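Local coordinates for protein putative oxidoreductase (Klebsiella pneumoniae subsp. pneumoniae MGH 78578, PDB 3E82) that probably acts as a nucleotide-dependent oxidoreductase of the Gfo/Idh/MocA family, pairing a Rossmann-type dinucleotide-binding domain with a C-terminal alpha/beta domain, at residues W177-P182 and L330-V334. Numbering follows the deposited sequence.
Sequences WFDLGP and LEAAV
L330 places its two methyls between the rings of W177 and F178, one against each. L330 CD2 stands almost exactly over the middle of the F178 ring, a CH-pi contact 3.8 Å from the centroid, while L330 CD1 makes another over one face of the W177 indole, nearer its rim, and also meets P182 CD at 3.9 Å. With G181 bringing no side chain, the leucine seats as a knob in the hole formed by W177, F178, G181 and P182. With CG anti to the backbone N (chi1 -177°), the W177 indole extends toward helix 320-339, and its NE1 donates to L330 O at 3.0 Å. This bond is nearly straight (164°), runs in the ring plane and lands on a carbonyl lone pair. V334 CG2 lies at the edge of both rings, closer to W177 CD1 (3.7 Å) than to F178 CE1 (4.1 Å), and A333 CB approaches the indole obliquely. Helices 176-192 and 320-339 thus join within the C-terminal alpha/beta domain, beside its large mixed sheet, where W177 also rests on I202, A215 and V217. L330 O, which takes a weak bond from V334 N within its own helix, satisfies the buried indole N-H amid apolar neighbours; that bond and the methyl against one face together should restrict rotation of the ring.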
ATOM      1  N   TRP B 177       4.026  -2.231 -14.885  1.00 22.19           N
ATOM      2  CA  TRP B 177       4.676  -1.016 -14.392  1.00 21.96           C
ATOM      3  C   TRP B 177       4.948  -0.017 -15.508  1.00 22.54           C
ATOM      4  O   TRP B 177       4.551   1.139 -15.417  1.00 21.99           O
ATOM      5  CB  TRP B 177       5.988  -1.361 -13.671  1.00 19.29           C
ATOM      6  CG  TRP B 177       6.701  -0.170 -13.067  1.00 19.70           C
ATOM      7  CD1 TRP B 177       8.024   0.160 -13.219  1.00 19.57           C
ATOM      8  CD2 TRP B 177       6.134   0.845 -12.220  1.00 19.74           C
ATOM      9  NE1 TRP B 177       8.310   1.313 -12.527  1.00 18.87           N
ATOM     10  CE2 TRP B 177       7.170   1.755 -11.906  1.00 18.08           C
ATOM     11  CE3 TRP B 177       4.853   1.075 -11.699  1.00 19.52           C
ATOM     12  CZ2 TRP B 177       6.965   2.877 -11.094  1.00 17.84           C
ATOM     13  CZ3 TRP B 177       4.651   2.196 -10.888  1.00 19.19           C
ATOM     14  CH2 TRP B 177       5.703   3.080 -10.597  1.00 16.52           C
ATOM     15  N   PHE B 178       5.617  -0.466 -16.564  1.00 24.15           N
ATOM     16  CA  PHE B 178       5.938   0.405 -17.687  1.00 25.97           C
ATOM     17  C   PHE B 178       4.732   0.964 -18.423  1.00 24.38           C
ATOM     18  O   PHE B 178       4.786   2.080 -18.941  1.00 22.97           O
ATOM     19  CB  PHE B 178       6.844  -0.320 -18.684  1.00 29.79           C
ATOM     20  CG  PHE B 178       8.284   0.079 -18.579  1.00 35.63           C
ATOM     21  CD1 PHE B 178       9.019  -0.210 -17.431  1.00 37.83           C
ATOM     22  CD2 PHE B 178       8.902   0.763 -19.619  1.00 37.95           C
ATOM     23  CE1 PHE B 178      10.353   0.179 -17.322  1.00 39.50           C
ATOM     24  CE2 PHE B 178      10.231   1.159 -19.522  1.00 39.64           C
ATOM     25  CZ  PHE B 178      10.960   0.865 -18.372  1.00 40.31           C
ATOM     26  N   ASP B 179       3.647   0.201 -18.479  1.00 24.60           N
ATOM     27  CA  ASP B 179       2.457   0.672 -19.178  1.00 25.44           C
ATOM     28  C   ASP B 179       1.579   1.609 -18.364  1.00 24.86           C
ATOM     29  O   ASP B 179       1.195   2.678 -18.841  1.00 24.85           O
ATOM     30  CB  ASP B 179       1.591  -0.504 -19.651  1.00 29.68           C
ATOM     31  CG  ASP B 179       2.305  -1.392 -20.654  1.00 33.41           C
ATOM     32  OD1 ASP B 179       3.025  -0.860 -21.525  1.00 35.54           O
ATOM     33  OD2 ASP B 179       2.131  -2.626 -20.575  1.00 37.51           O
ATOM     34  N   LEU B 180       1.261   1.218 -17.137  1.00 22.39           N
ATOM     35  CA  LEU B 180       0.382   2.031 -16.311  1.00 21.75           C
ATOM     36  C   LEU B 180       1.069   2.886 -15.258  1.00 20.05           C
ATOM     37  O   LEU B 180       0.485   3.849 -14.767  1.00 21.38           O
ATOM     38  CB  LEU B 180      -0.666   1.121 -15.681  1.00 26.42           C
ATOM     39  CG  LEU B 180      -1.395   0.406 -16.822  1.00 29.39           C
ATOM     40  CD1 LEU B 180      -1.724  -1.005 -16.420  1.00 34.04           C
ATOM     41  CD2 LEU B 180      -2.638   1.188 -17.210  1.00 29.70           C
ATOM     42  N   GLY B 181       2.303   2.538 -14.909  1.00 17.50           N
ATOM     43  CA  GLY B 181       3.042   3.327 -13.941  1.00 18.24           C
ATOM     44  C   GLY B 181       3.170   4.796 -14.344  1.00 18.05           C
ATOM     45  O   GLY B 181       3.011   5.672 -13.503  1.00 19.25           O
ATOM     46  N   PRO B 182       3.442   5.103 -15.625  1.00 18.84           N
ATOM     47  CA  PRO B 182       3.586   6.493 -16.076  1.00 18.01           C
ATOM     48  C   PRO B 182       2.527   7.516 -15.661  1.00 17.94           C
ATOM     49  O   PRO B 182       2.884   8.577 -15.151  1.00 18.88           O
ATOM     50  CB  PRO B 182       3.710   6.348 -17.593  1.00 18.81           C
ATOM     51  CG  PRO B 182       4.499   5.080 -17.714  1.00 17.40           C
ATOM     52  CD  PRO B 182       3.791   4.170 -16.716  1.00 17.88           C
ATOM     53  N   LEU B 330      10.272   5.922 -13.008  1.00 17.49           N
ATOM     54  CA  LEU B 330       9.941   4.624 -13.564  1.00 19.74           C
ATOM     55  C   LEU B 330      11.147   3.686 -13.461  1.00 19.44           C
ATOM     56  O   LEU B 330      11.034   2.571 -12.955  1.00 19.03           O
ATOM     57  CB  LEU B 330       9.522   4.791 -15.029  1.00 19.34           C
ATOM     58  CG  LEU B 330       8.637   3.691 -15.608  1.00 23.42           C
ATOM     59  CD1 LEU B 330       7.250   3.788 -14.982  1.00 17.90           C
ATOM     60  CD2 LEU B 330       8.554   3.845 -17.140  1.00 24.60           C
ATOM     61  N   GLU B 331      12.302   4.147 -13.929  1.00 18.86           N
ATOM     62  CA  GLU B 331      13.515   3.341 -13.892  1.00 19.20           C
ATOM     63  C   GLU B 331      14.041   3.131 -12.478  1.00 18.84           C
ATOM     64  O   GLU B 331      14.512   2.050 -12.145  1.00 18.74           O
ATOM     65  CB  GLU B 331      14.592   3.984 -14.770  1.00 20.82           C
ATOM     66  CG  GLU B 331      14.114   4.176 -16.211  1.00 23.07           C
ATOM     67  CD  GLU B 331      15.216   4.611 -17.152  1.00 26.00           C
ATOM     68  OE1 GLU B 331      16.312   4.960 -16.664  1.00 23.91           O
ATOM     69  OE2 GLU B 331      14.972   4.608 -18.381  1.00 27.68           O
ATOM     70  N   ALA B 332      13.965   4.167 -11.650  1.00 17.54           N
ATOM     71  CA  ALA B 332      14.425   4.052 -10.273  1.00 16.80           C
ATOM     72  C   ALA B 332      13.650   2.937  -9.556  1.00 16.69           C
ATOM     73  O   ALA B 332      14.230   2.170  -8.787  1.00 15.60           O
ATOM     74  CB  ALA B 332      14.239   5.377  -9.544  1.00 13.50           C
ATOM     75  N   ALA B 333      12.349   2.842  -9.816  1.00 17.24           N
ATOM     76  CA  ALA B 333      11.524   1.809  -9.181  1.00 17.81           C
ATOM     77  C   ALA B 333      11.997   0.423  -9.598  1.00 18.85           C
ATOM     78  O   ALA B 333      12.020  -0.505  -8.787  1.00 18.55           O
ATOM     79  CB  ALA B 333      10.048   1.985  -9.560  1.00 16.24           C
ATOM     80  N   VAL B 334      12.366   0.286 -10.867  1.00 18.07           N
ATOM     81  CA  VAL B 334      12.832  -0.996 -11.376  1.00 18.81           C
ATOM     82  C   VAL B 334      14.187  -1.351 -10.766  1.00 19.53           C
ATOM     83  O   VAL B 334      14.434  -2.508 -10.434  1.00 20.11           O
ATOM     84  CB  VAL B 334      12.929  -0.986 -12.929  1.00 21.01           C
ATOM     85  CG1 VAL B 334      13.569  -2.287 -13.424  1.00 22.81           C
ATOM     86  CG2 VAL B 334      11.530  -0.838 -13.531  1.00 19.97           C
TER